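Side-chain contacts in enoyl-CoA hydratase (Mycobacterium tuberculosis, PDB 5KJP), which probably catalyses the addition of water to the double bond of enoyl-CoA thioesters, giving 3-hydroxyacyl-CoA in fatty acid metabolism: residues D49-L54 with K103-A108; L94-R99 with A121-L126; T215-T220 with M235-P240; I28-N31 with K36-V39; V62-G67 with D195-L200. One frame throughout, in Å; residues are numbered along the deposited sequence.

Interaction 1. Residues D49-L54 with K103-A108; sequences DAMDQL and KPLIAA
K103 lies along L54 and ends on its backbone carbonyl. With CG anti to the carbonyl carbon (chi1 -67°) and the chain extended from there on, the lysine runs past L54 while the leucine points the opposite way. K103 CB rests on the branch point, 3.9 Å from L54 CG. Further out, K103 CD passes 3.9 Å from L54 CD1 and is already close to the carbonyl oxygen. CE skirts L54 O as well, and at the tip K103 NZ donates to L54 O over 2.8 Å. This bond lies in the carbonyl plane, with a C=O...N angle of 154°. L60 O takes a second bond from the same ammonium, so the lysine bridges the last turn of the helix and the loop after it.

One turn earlier in the helix, M51, a selenomethionine, bends at chi2 and lies roughly square across L105. Its methyl CE comes within 3.6 Å of L105 CD2, and SE stands 4.1 Å from the same carbon. F96 touches both M51 and L105. The contact thus seats helix 41-56 on strand 105-109 of the crotonase-fold sheet, where A63 of strand 62-67 touches both L54 and L105.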
# COMPACT_ATOMS: atom_id res chain seq x y z
N ASP A 49 -0.24 1.65 31.22
CA ASP A 49 -0.07 2.80 32.11
C ASP A 49 0.78 3.89 31.46
O ASP A 49 0.49 5.08 31.59
CB ASP A 49 0.58 2.37 33.43
CG ASP A 49 -0.36 1.56 34.32
OD1 ASP A 49 -1.59 1.56 34.08
OD2 ASP A 49 0.14 0.93 35.28
N ALA A 50 1.84 3.48 30.76
CA ALA A 50 2.73 4.43 30.08
C ALA A 50 1.99 5.19 28.97
O ALA A 50 2.18 6.40 28.81
CB ALA A 50 3.94 3.69 29.51
N MSE A 51 1.17 4.49 28.21
CA MSE A 51 0.39 5.13 27.15
C MSE A 51 -0.64 6.10 27.75
O MSE A 51 -0.89 7.17 27.19
CB MSE A 51 -0.29 4.09 26.26
CG MSE A 51 0.67 3.17 25.50
SE MSE A 51 2.15 4.10 24.59
CE MSE A 51 3.33 2.55 24.36
N ASP A 52 -1.23 5.72 28.89
CA ASP A 52 -2.15 6.61 29.60
C ASP A 52 -1.41 7.87 30.05
O ASP A 52 -1.94 8.98 29.97
CB ASP A 52 -2.78 5.93 30.83
CG ASP A 52 -3.74 4.81 30.45
OD1 ASP A 52 -4.13 4.73 29.26
OD2 ASP A 52 -4.10 4.02 31.34
N GLN A 53 -0.19 7.68 30.53
CA GLN A 53 0.62 8.80 30.99
C GLN A 53 0.94 9.74 29.83
O GLN A 53 0.80 10.96 29.96
CB GLN A 53 1.92 8.30 31.62
CG GLN A 53 2.82 9.42 32.13
CD GLN A 53 4.10 8.89 32.74
OE1 GLN A 53 4.26 7.68 32.94
NE2 GLN A 53 5.04 9.79 33.03
N LEU A 54 1.38 9.17 28.72
CA LEU A 54 1.67 9.92 27.50
C LEU A 54 0.49 10.80 27.10
O LEU A 54 0.64 12.01 26.95
CB LEU A 54 2.02 8.97 26.35
CG LEU A 54 2.05 9.62 24.95
CD1 LEU A 54 3.21 10.62 24.83
CD2 LEU A 54 2.13 8.54 23.86
N LYS A 103 -1.23 10.35 20.97
CA LYS A 103 0.01 11.03 20.61
C LYS A 103 0.95 10.07 19.85
O LYS A 103 0.77 8.86 19.93
CB LYS A 103 0.68 11.58 21.87
CG LYS A 103 -0.13 12.71 22.50
CD LYS A 103 0.48 13.19 23.82
CE LYS A 103 -0.42 14.22 24.49
NZ LYS A 103 0.01 14.51 25.89
N PRO A 104 1.93 10.61 19.11
CA PRO A 104 2.81 9.73 18.32
C PRO A 104 3.66 8.80 19.19
O PRO A 104 4.14 9.16 20.27
CB PRO A 104 3.70 10.71 17.54
CG PRO A 104 2.93 11.99 17.52
CD PRO A 104 2.19 12.04 18.83
N LEU A 105 3.82 7.58 18.69
CA LEU A 105 4.63 6.57 19.34
C LEU A 105 5.64 6.01 18.35
O LEU A 105 5.29 5.58 17.25
CB LEU A 105 3.74 5.44 19.88
CG LEU A 105 4.46 4.24 20.48
CD1 LEU A 105 5.28 4.62 21.72
CD2 LEU A 105 3.45 3.15 20.80
N ILE A 106 6.90 6.02 18.76
CA ILE A 106 7.98 5.46 17.97
C ILE A 106 8.50 4.19 18.64
O ILE A 106 8.78 4.20 19.84
CB ILE A 106 9.15 6.46 17.82
CG1 ILE A 106 8.67 7.76 17.18
CG2 ILE A 106 10.31 5.84 17.04
CD1 ILE A 106 9.56 8.96 17.49
N ALA A 107 8.63 3.10 17.88
CA ALA A 107 9.28 1.91 18.41
C ALA A 107 10.76 1.92 18.04
O ALA A 107 11.11 2.06 16.87
CB ALA A 107 8.59 0.64 17.90
N ALA A 108 11.63 1.79 19.05
CA ALA A 108 13.07 1.70 18.82
C ALA A 108 13.54 0.27 18.99
O ALA A 108 13.66 -0.23 20.11
CB ALA A 108 13.83 2.63 19.77

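Interaction 2. Residues L94-R99 with A121-L126; sequences LGFTER and ALAADL
F96 leans its ring on the methyl of A123, with F96 CE2 only 3.4 Å from A123 CB. The approach is oblique, and F96 CD2 is the next ring atom in line, at 3.9 Å. Beyond the methyl, A124 N lies near the ring plane at its edge, too far for more than loose contact. T97 comes in beside the phenylalanine: its CA is 4.1 Å from A123 CB, so that one methyl meets both residues.

The second shell is mostly backbone. F96 begins a type I turn, closed by R99 N bonding to F96 O at 2.9 Å. T97 OG1 folds back to accept L94 N at 2.8 Å with an N-H...O angle of 147°, which ties the start of the loop to the turn. F96 chi1 is 61°, which sets CG between its own N and carbonyl carbon and turns the ring to the alanine.

R153 of helix 150-157 binds T97 O and also packs on A123, while R157 of the same helix binds L122 O. L105 touches A124. The loop is therefore wedged against A123 and A124, between helix 150-157 and strand 105-109 of the sheet.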
# COMPACT_ATOMS: atom_id res chain seq x y z
N LEU A 94 -2.50 -6.59 23.86
CA LEU A 94 -1.17 -6.85 24.39
C LEU A 94 -0.53 -5.52 24.72
O LEU A 94 0.12 -4.90 23.88
CB LEU A 94 -0.32 -7.63 23.38
CG LEU A 94 0.96 -8.28 23.91
CD1 LEU A 94 0.63 -9.43 24.85
CD2 LEU A 94 1.86 -8.74 22.76
N GLY A 95 -0.74 -5.05 25.95
CA GLY A 95 -0.28 -3.74 26.34
C GLY A 95 -1.17 -2.64 25.78
O GLY A 95 -1.92 -2.00 26.52
N PHE A 96 -1.10 -2.43 24.46
CA PHE A 96 -1.84 -1.35 23.82
C PHE A 96 -2.19 -1.67 22.36
O PHE A 96 -2.61 -0.78 21.62
CB PHE A 96 -1.02 -0.05 23.88
CG PHE A 96 0.31 -0.14 23.17
CD1 PHE A 96 1.42 -0.67 23.81
CD2 PHE A 96 0.44 0.30 21.86
CE1 PHE A 96 2.64 -0.77 23.15
CE2 PHE A 96 1.65 0.21 21.19
CZ PHE A 96 2.76 -0.32 21.84
N THR A 97 -2.03 -2.92 21.94
CA THR A 97 -2.28 -3.29 20.55
C THR A 97 -3.71 -3.01 20.08
O THR A 97 -3.93 -2.77 18.90
CB THR A 97 -1.98 -4.77 20.29
OG1 THR A 97 -2.64 -5.57 21.28
CG2 THR A 97 -0.48 -5.04 20.32
N GLU A 98 -4.67 -3.06 21.00
CA GLU A 98 -6.05 -2.79 20.63
C GLU A 98 -6.50 -1.41 21.11
O GLU A 98 -7.68 -1.07 21.07
CB GLU A 98 -6.98 -3.87 21.19
CG GLU A 98 -6.67 -5.23 20.59
CD GLU A 98 -7.59 -6.32 21.08
OE1 GLU A 98 -8.78 -6.03 21.33
OE2 GLU A 98 -7.12 -7.47 21.20
N ARG A 99 -5.53 -0.61 21.55
CA ARG A 99 -5.80 0.74 22.01
C ARG A 99 -4.56 1.62 21.82
O ARG A 99 -3.95 2.05 22.80
CB ARG A 99 -6.25 0.73 23.48
CG ARG A 99 -6.70 2.08 24.02
CD ARG A 99 -6.82 2.04 25.54
NE ARG A 99 -7.01 3.37 26.10
CZ ARG A 99 -8.15 4.05 26.07
NH1 ARG A 99 -9.23 3.53 25.51
NH2 ARG A 99 -8.21 5.26 26.61
N ALA A 121 5.35 -3.25 17.76
CA ALA A 121 5.96 -2.30 16.82
C ALA A 121 4.93 -1.79 15.81
O ALA A 121 4.92 -0.61 15.48
CB ALA A 121 7.15 -2.95 16.10
N LEU A 122 4.06 -2.68 15.35
CA LEU A 122 3.02 -2.31 14.38
C LEU A 122 1.97 -1.38 14.98
O LEU A 122 1.33 -0.61 14.27
CB LEU A 122 2.33 -3.57 13.83
CG LEU A 122 3.19 -4.35 12.84
CD1 LEU A 122 2.56 -5.70 12.55
CD2 LEU A 122 3.34 -3.55 11.55
N ALA A 123 1.78 -1.47 16.30
CA ALA A 123 0.83 -0.60 16.98
C ALA A 123 1.41 0.80 17.18
O ALA A 123 0.67 1.75 17.46
CB ALA A 123 0.41 -1.21 18.31
N ALA A 124 2.73 0.92 17.07
CA ALA A 124 3.38 2.23 17.06
C ALA A 124 3.19 2.88 15.69
O ALA A 124 2.74 2.23 14.75
CB ALA A 124 4.87 2.11 17.40
N ASP A 125 3.53 4.16 15.58
CA ASP A 125 3.33 4.90 14.33
C ASP A 125 4.55 4.85 13.44
O ASP A 125 4.45 4.88 12.21
CB ASP A 125 2.99 6.35 14.64
CG ASP A 125 1.80 6.47 15.55
OD1 ASP A 125 0.73 5.95 15.18
OD2 ASP A 125 1.95 7.05 16.64
N LEU A 126 5.71 4.79 14.08
CA LEU A 126 6.99 4.88 13.40
C LEU A 126 7.92 3.85 14.00
O LEU A 126 7.83 3.55 15.20
CB LEU A 126 7.58 6.28 13.54
CG LEU A 126 6.70 7.45 13.08
CD1 LEU A 126 7.29 8.78 13.49
CD2 LEU A 126 6.53 7.39 11.57

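Interaction 3. Residues T215-T220 with M235-P240; sequences TKRIIT and MKILVP
The apolar packing centres on I237, which pushes between R217 and I218 of the facing helix. I218 and I237 lie antiparallel alongside one another: I237 CD1 reaches I218 CG1 at 3.8 Å, while I237 CG2 touches both I218 CG1 and CD1. In I237, CG1 is anti to the carbonyl carbon (chi1 -61°), and this aims the CG1-CD1 arm at the arginine. I218 continues to a second partner, its CD1 lying 4.0 Å from L238 CD2, where the two side chains meet nearly perpendicularly.

These segments run almost exactly antiparallel, at 178°, with their axes 10.2 Å apart. They form a helical hairpin of 209-221 and 230-242 in the C-terminal part of the crotonase chain, and the second subunit packs against it through Y160 on I219 and V145 on L238.

The remaining contact sets a flat charged group on a hydrocarbon. I237 CG1 sits over the centre of one face of the R217 guanidinium, 3.9 Å above its plane, and R217 NE is 3.8 Å from I237 CD1. No hydrogen bond joins the segments; the polar partner of R217 is E221 of its own helix, whose OE2 forms a salt bridge with NE.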
# COMPACT_ATOMS: atom_id res chain seq x y z
N THR A 215 -2.90 15.50 12.76
CA THR A 215 -2.36 14.88 11.56
C THR A 215 -2.38 13.36 11.69
O THR A 215 -2.82 12.65 10.78
CB THR A 215 -0.93 15.38 11.28
OG1 THR A 215 -0.98 16.76 10.90
CG2 THR A 215 -0.30 14.58 10.14
N LYS A 216 -1.94 12.87 12.85
CA LYS A 216 -1.98 11.44 13.10
C LYS A 216 -3.42 10.93 13.09
O LYS A 216 -3.72 9.88 12.53
CB LYS A 216 -1.31 11.10 14.44
CG LYS A 216 -1.57 9.67 14.88
CD LYS A 216 -0.75 9.28 16.11
CE LYS A 216 -1.29 7.98 16.70
NZ LYS A 216 -0.41 7.43 17.78
N ARG A 217 -4.31 11.70 13.71
CA ARG A 217 -5.71 11.33 13.77
C ARG A 217 -6.32 11.18 12.38
O ARG A 217 -7.05 10.24 12.11
CB ARG A 217 -6.49 12.36 14.58
CG ARG A 217 -7.93 11.96 14.79
CD ARG A 217 -8.64 12.89 15.76
NE ARG A 217 -10.07 12.61 15.76
CZ ARG A 217 -10.99 13.41 16.29
NH1 ARG A 217 -10.63 14.55 16.86
NH2 ARG A 217 -12.27 13.07 16.23
N ILE A 218 -6.01 12.12 11.48
CA ILE A 218 -6.59 12.06 10.14
C ILE A 218 -6.03 10.86 9.38
O ILE A 218 -6.79 10.12 8.76
CB ILE A 218 -6.33 13.37 9.36
CG1 ILE A 218 -7.17 14.51 9.96
CG2 ILE A 218 -6.66 13.20 7.88
CD1 ILE A 218 -6.64 15.89 9.65
N ILE A 219 -4.72 10.63 9.46
CA ILE A 219 -4.14 9.49 8.75
C ILE A 219 -4.71 8.15 9.27
O ILE A 219 -5.07 7.28 8.48
CB ILE A 219 -2.61 9.49 8.85
CG1 ILE A 219 -2.04 10.66 8.03
CG2 ILE A 219 -2.04 8.16 8.34
CD1 ILE A 219 -0.53 10.83 8.13
N THR A 220 -4.82 8.01 10.59
CA THR A 220 -5.34 6.77 11.17
C THR A 220 -6.84 6.59 10.91
O THR A 220 -7.28 5.52 10.51
CB THR A 220 -5.07 6.67 12.70
OG1 THR A 220 -5.80 7.70 13.39
CG2 THR A 220 -3.58 6.80 13.02
N MSE A 235 -12.40 17.79 7.66
CA MSE A 235 -12.68 19.18 8.01
C MSE A 235 -13.00 19.36 9.49
O MSE A 235 -12.58 20.34 10.11
CB MSE A 235 -13.85 19.71 7.16
CG MSE A 235 -14.16 21.18 7.36
SE MSE A 235 -12.62 22.33 7.01
CE MSE A 235 -12.63 22.26 5.07
N LYS A 236 -13.74 18.41 10.06
CA LYS A 236 -14.12 18.47 11.47
C LYS A 236 -12.90 18.45 12.38
O LYS A 236 -12.89 19.04 13.46
CB LYS A 236 -15.04 17.30 11.83
CG LYS A 236 -16.28 17.18 10.97
CD LYS A 236 -16.95 15.83 11.19
CE LYS A 236 -18.25 15.71 10.42
NZ LYS A 236 -18.71 14.29 10.34
N ILE A 237 -11.86 17.75 11.94
CA ILE A 237 -10.62 17.68 12.70
C ILE A 237 -9.76 18.92 12.42
O ILE A 237 -9.05 19.40 13.30
CB ILE A 237 -9.86 16.38 12.36
CG1 ILE A 237 -10.71 15.16 12.73
CG2 ILE A 237 -8.51 16.33 13.08
CD1 ILE A 237 -10.15 13.85 12.21
N LEU A 238 -9.87 19.45 11.20
CA LEU A 238 -9.06 20.60 10.79
C LEU A 238 -9.40 21.90 11.52
O LEU A 238 -8.51 22.65 11.90
CB LEU A 238 -9.20 20.85 9.28
CG LEU A 238 -8.57 19.85 8.31
CD1 LEU A 238 -8.78 20.33 6.88
CD2 LEU A 238 -7.09 19.70 8.60
N VAL A 239 -10.69 22.16 11.69
CA VAL A 239 -11.13 23.47 12.17
C VAL A 239 -10.55 23.85 13.55
O VAL A 239 -10.02 24.96 13.69
CB VAL A 239 -12.68 23.55 12.22
CG1 VAL A 239 -13.13 24.82 12.93
CG2 VAL A 239 -13.24 23.50 10.81
N PRO A 240 -10.60 22.95 14.55
CA PRO A 240 -10.02 23.34 15.84
C PRO A 240 -8.52 23.65 15.77
O PRO A 240 -8.02 24.43 16.58
CB PRO A 240 -10.27 22.12 16.73
CG PRO A 240 -11.45 21.46 16.12
CD PRO A 240 -11.25 21.63 14.64

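Interaction 4. Residues I28-N31 with K36-V39; sequences ITIN and KNAV
The loop that leaves strand 25-30 and leads into helix 41-56 doubles back here, laying N37 against I30, the last residue of the strand. The apolar part of the contact is small. Chi1 of -56° puts I30 CG1 beside the backbone N and leaves CG2 anti to it, and the CG2 methyl meets N37 CB at 3.6 Å. The two side chains slant across one another, so the I30 methyl also borders the amide, 3.9 Å from N37 CG and 3.7 Å from N37 OD1.

I30 O and N37 OD1 are 3.1 Å apart, yet both are acceptors and no bond can join them. What makes the position tolerable is probably the set of donors and acceptors around the amide. N37 OD1 accepts the backbone N of R32, just beyond the strand, and N37 ND2 donates to the carbonyls of S71 and G68. Three bonds thus grip one asparagine side chain and fix the turn of its amide. N37 itself takes a left-handed backbone conformation (phi 55°, psi 32°), as K36 does before it, consistent with a tight curl that leaves N37 CB directed at the strand.

R32 adds a further tie, its NH1 bonding to A38 O, while I30 pairs through its backbone with T66 and G68 of the next strand and loop. A buried asparagine that holds one backbone N-H and two carbonyls of the surrounding loops fits the N-R-P...N-A sequence characteristic of the crotonase family, in the first leg of the beta-alpha-beta crossover of strand 25-30, helix 41-56 and strand 62-67.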
# COMPACT_ATOMS: atom_id res chain seq x y z
N ILE A 28 9.90 4.69 27.12
CA ILE A 28 9.32 3.51 27.76
C ILE A 28 10.18 2.30 27.44
O ILE A 28 10.38 1.96 26.26
CB ILE A 28 7.88 3.25 27.27
CG1 ILE A 28 7.04 4.54 27.36
CG2 ILE A 28 7.24 2.10 28.05
CD1 ILE A 28 5.81 4.54 26.46
N THR A 29 10.70 1.65 28.47
CA THR A 29 11.61 0.53 28.28
C THR A 29 11.09 -0.75 28.92
O THR A 29 10.92 -0.81 30.14
CB THR A 29 13.00 0.85 28.86
OG1 THR A 29 13.50 2.05 28.25
CG2 THR A 29 13.97 -0.29 28.61
N ILE A 30 10.83 -1.76 28.10
CA ILE A 30 10.50 -3.07 28.65
C ILE A 30 11.74 -3.61 29.33
O ILE A 30 12.83 -3.64 28.74
CB ILE A 30 9.98 -4.05 27.58
CG1 ILE A 30 8.77 -3.45 26.86
CG2 ILE A 30 9.61 -5.38 28.24
CD1 ILE A 30 8.39 -4.21 25.57
N ASN A 31 11.58 -4.03 30.58
CA ASN A 31 12.71 -4.35 31.44
C ASN A 31 12.63 -5.78 31.97
O ASN A 31 12.54 -6.01 33.18
CB ASN A 31 12.77 -3.34 32.60
CG ASN A 31 14.02 -3.50 33.46
OD1 ASN A 31 15.09 -3.87 32.97
ND2 ASN A 31 13.89 -3.23 34.75
N LYS A 36 13.88 -12.04 27.56
CA LYS A 36 13.86 -11.47 26.21
C LYS A 36 12.75 -10.43 26.06
O LYS A 36 12.17 -10.27 24.98
CB LYS A 36 13.69 -12.58 25.17
CG LYS A 36 14.85 -13.56 25.13
CD LYS A 36 16.12 -12.84 24.73
CE LYS A 36 17.27 -13.82 24.55
NZ LYS A 36 18.53 -13.12 24.19
N ASN A 37 12.46 -9.74 27.16
CA ASN A 37 11.41 -8.72 27.22
C ASN A 37 10.05 -9.23 26.75
O ASN A 37 9.25 -8.47 26.19
CB ASN A 37 11.86 -7.50 26.41
CG ASN A 37 13.04 -6.78 27.06
OD1 ASN A 37 13.09 -6.68 28.29
ND2 ASN A 37 13.99 -6.31 26.26
N ALA A 38 9.79 -10.51 26.98
CA ALA A 38 8.48 -11.10 26.69
C ALA A 38 7.40 -10.41 27.51
O ALA A 38 7.63 -10.02 28.66
CB ALA A 38 8.49 -12.60 26.97
N VAL A 39 6.23 -10.25 26.93
CA VAL A 39 5.15 -9.55 27.60
C VAL A 39 4.36 -10.47 28.53
O VAL A 39 3.68 -11.39 28.08
CB VAL A 39 4.18 -8.91 26.58
CG1 VAL A 39 3.05 -8.15 27.30
CG2 VAL A 39 4.95 -7.97 25.64

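Interaction 5. Residues V62-G67 with D195-L200; sequences VAILTG and DAAIAL
I64 O accepts a hydrogen bond from I28 N, one of the rungs that fix strand 62-67 beside strand 25-30; I64 also pairs with L26. With its backbone held this way, I64 points its side chain out of the sheet at A197 and I198 of the helix that packs there.

Two branches do the touching. CG1 stands anti to the carbonyl carbon (chi1 -58°) and the chain is extended at chi2 (170°), which carries the far methyl onto the helix backbone. I64 CD1 lies 3.6 Å from A197 O and equally 3.6 Å from I198 N, so it presses on the peptide joining these two residues. The same methyl meets the flank of the isoleucine, with I64 CD1 3.7 Å from I198 CG1, although the CB of I198 itself leads away from the strand. The shorter branch settles on the alanine, with I64 CG2 4.0 Å from A197 CB. A197 CB is directed toward the strand, and its small size probably helps helix and sheet come near, the CA atoms of I64 and A197 being 7.1 Å apart. No hydrogen bond crosses the contact; it is van der Waals packing, tightest at the peptide.

A108 of strand 105-109 touches both I64 and A197, and V128 of strand 126-130 also packs on A197. I25 and L194 border I64 as well. Helix 193-205 therefore lies across strands 62-67, 105-109 and 126-130, while A63 and L65, the neighbours of I64 in the strand, turn to I28 instead.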
# COMPACT_ATOMS: atom_id res chain seq x y z
N VAL A 62 5.49 13.10 22.60
CA VAL A 62 5.83 11.89 21.85
C VAL A 62 6.35 10.83 22.82
O VAL A 62 6.98 11.16 23.82
CB VAL A 62 6.90 12.17 20.75
CG1 VAL A 62 7.35 10.88 20.06
CG2 VAL A 62 6.37 13.16 19.71
N ALA A 63 6.09 9.56 22.52
CA ALA A 63 6.70 8.48 23.29
C ALA A 63 7.58 7.60 22.40
O ALA A 63 7.37 7.49 21.19
CB ALA A 63 5.64 7.63 23.95
N ILE A 64 8.58 6.99 23.03
CA ILE A 64 9.40 5.98 22.38
C ILE A 64 9.32 4.69 23.18
O ILE A 64 9.49 4.69 24.41
CB ILE A 64 10.88 6.41 22.27
CG1 ILE A 64 11.01 7.72 21.49
CG2 ILE A 64 11.72 5.29 21.64
CD1 ILE A 64 12.41 8.32 21.55
N LEU A 65 9.03 3.59 22.49
CA LEU A 65 9.00 2.28 23.12
C LEU A 65 10.21 1.47 22.70
O LEU A 65 10.51 1.34 21.51
CB LEU A 65 7.72 1.53 22.76
CG LEU A 65 7.67 0.05 23.19
CD1 LEU A 65 7.70 -0.08 24.72
CD2 LEU A 65 6.45 -0.64 22.60
N THR A 66 10.92 0.91 23.68
CA THR A 66 12.10 0.12 23.37
C THR A 66 12.23 -1.04 24.36
O THR A 66 11.56 -1.05 25.39
CB THR A 66 13.37 1.01 23.39
OG1 THR A 66 14.44 0.36 22.68
CG2 THR A 66 13.81 1.34 24.82
N GLY A 67 13.04 -2.03 24.02
CA GLY A 67 13.29 -3.14 24.93
C GLY A 67 14.68 -3.02 25.52
O GLY A 67 15.65 -2.84 24.78
N ASP A 195 18.84 6.27 20.32
CA ASP A 195 19.31 7.62 20.01
C ASP A 195 18.75 8.14 18.69
O ASP A 195 18.36 9.30 18.58
CB ASP A 195 20.84 7.67 19.98
CG ASP A 195 21.43 8.18 21.29
OD1 ASP A 195 20.67 8.68 22.14
OD2 ASP A 195 22.67 8.09 21.45
N ALA A 196 18.70 7.28 17.68
CA ALA A 196 18.10 7.67 16.41
C ALA A 196 16.62 8.02 16.62
O ALA A 196 16.11 8.99 16.05
CB ALA A 196 18.25 6.57 15.37
N ALA A 197 15.94 7.23 17.44
CA ALA A 197 14.52 7.46 17.74
C ALA A 197 14.30 8.77 18.50
O ALA A 197 13.31 9.46 18.27
CB ALA A 197 13.95 6.28 18.52
N ILE A 198 15.21 9.11 19.41
CA ILE A 198 15.10 10.37 20.13
C ILE A 198 15.23 11.54 19.15
O ILE A 198 14.50 12.53 19.24
CB ILE A 198 16.15 10.47 21.25
CG1 ILE A 198 15.83 9.48 22.37
CG2 ILE A 198 16.21 11.89 21.82
CD1 ILE A 198 16.97 9.29 23.37
N ALA A 199 16.15 11.42 18.20
CA ALA A 199 16.31 12.45 17.17
C ALA A 199 15.02 12.63 16.38
O ALA A 199 14.58 13.76 16.13
CB ALA A 199 17.46 12.11 16.23
N LEU A 200 14.39 11.52 16.01
CA LEU A 200 13.11 11.56 15.31
C LEU A 200 12.02 12.18 16.18
O LEU A 200 11.26 13.04 15.72
CB LEU A 200 12.69 10.15 14.89
CG LEU A 200 11.39 9.96 14.11
CD1 LEU A 200 11.38 10.84 12.87
CD2 LEU A 200 11.22 8.48 13.74

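From the N terminus, interaction 4 closes first, a short loop between strand 25-30 and the entry to helix 41-56. Interaction 1 then spans from that helix to strand 105-109. Interaction 5 opens inside this span and closes far beyond it, on helix 193-205, so the two cross. Interaction 2 also crosses interaction 1, but is nested wholly within the loop of interaction 5. Interactions 1, 4 and 5 share one sheet, in which strands 25-30, 62-67 and 105-109 follow one another in that order. Interaction 3 follows all the others in the chain, in the C-terminal helices; K216 links it to the core by a salt bridge to D125 and a bond to K103 O.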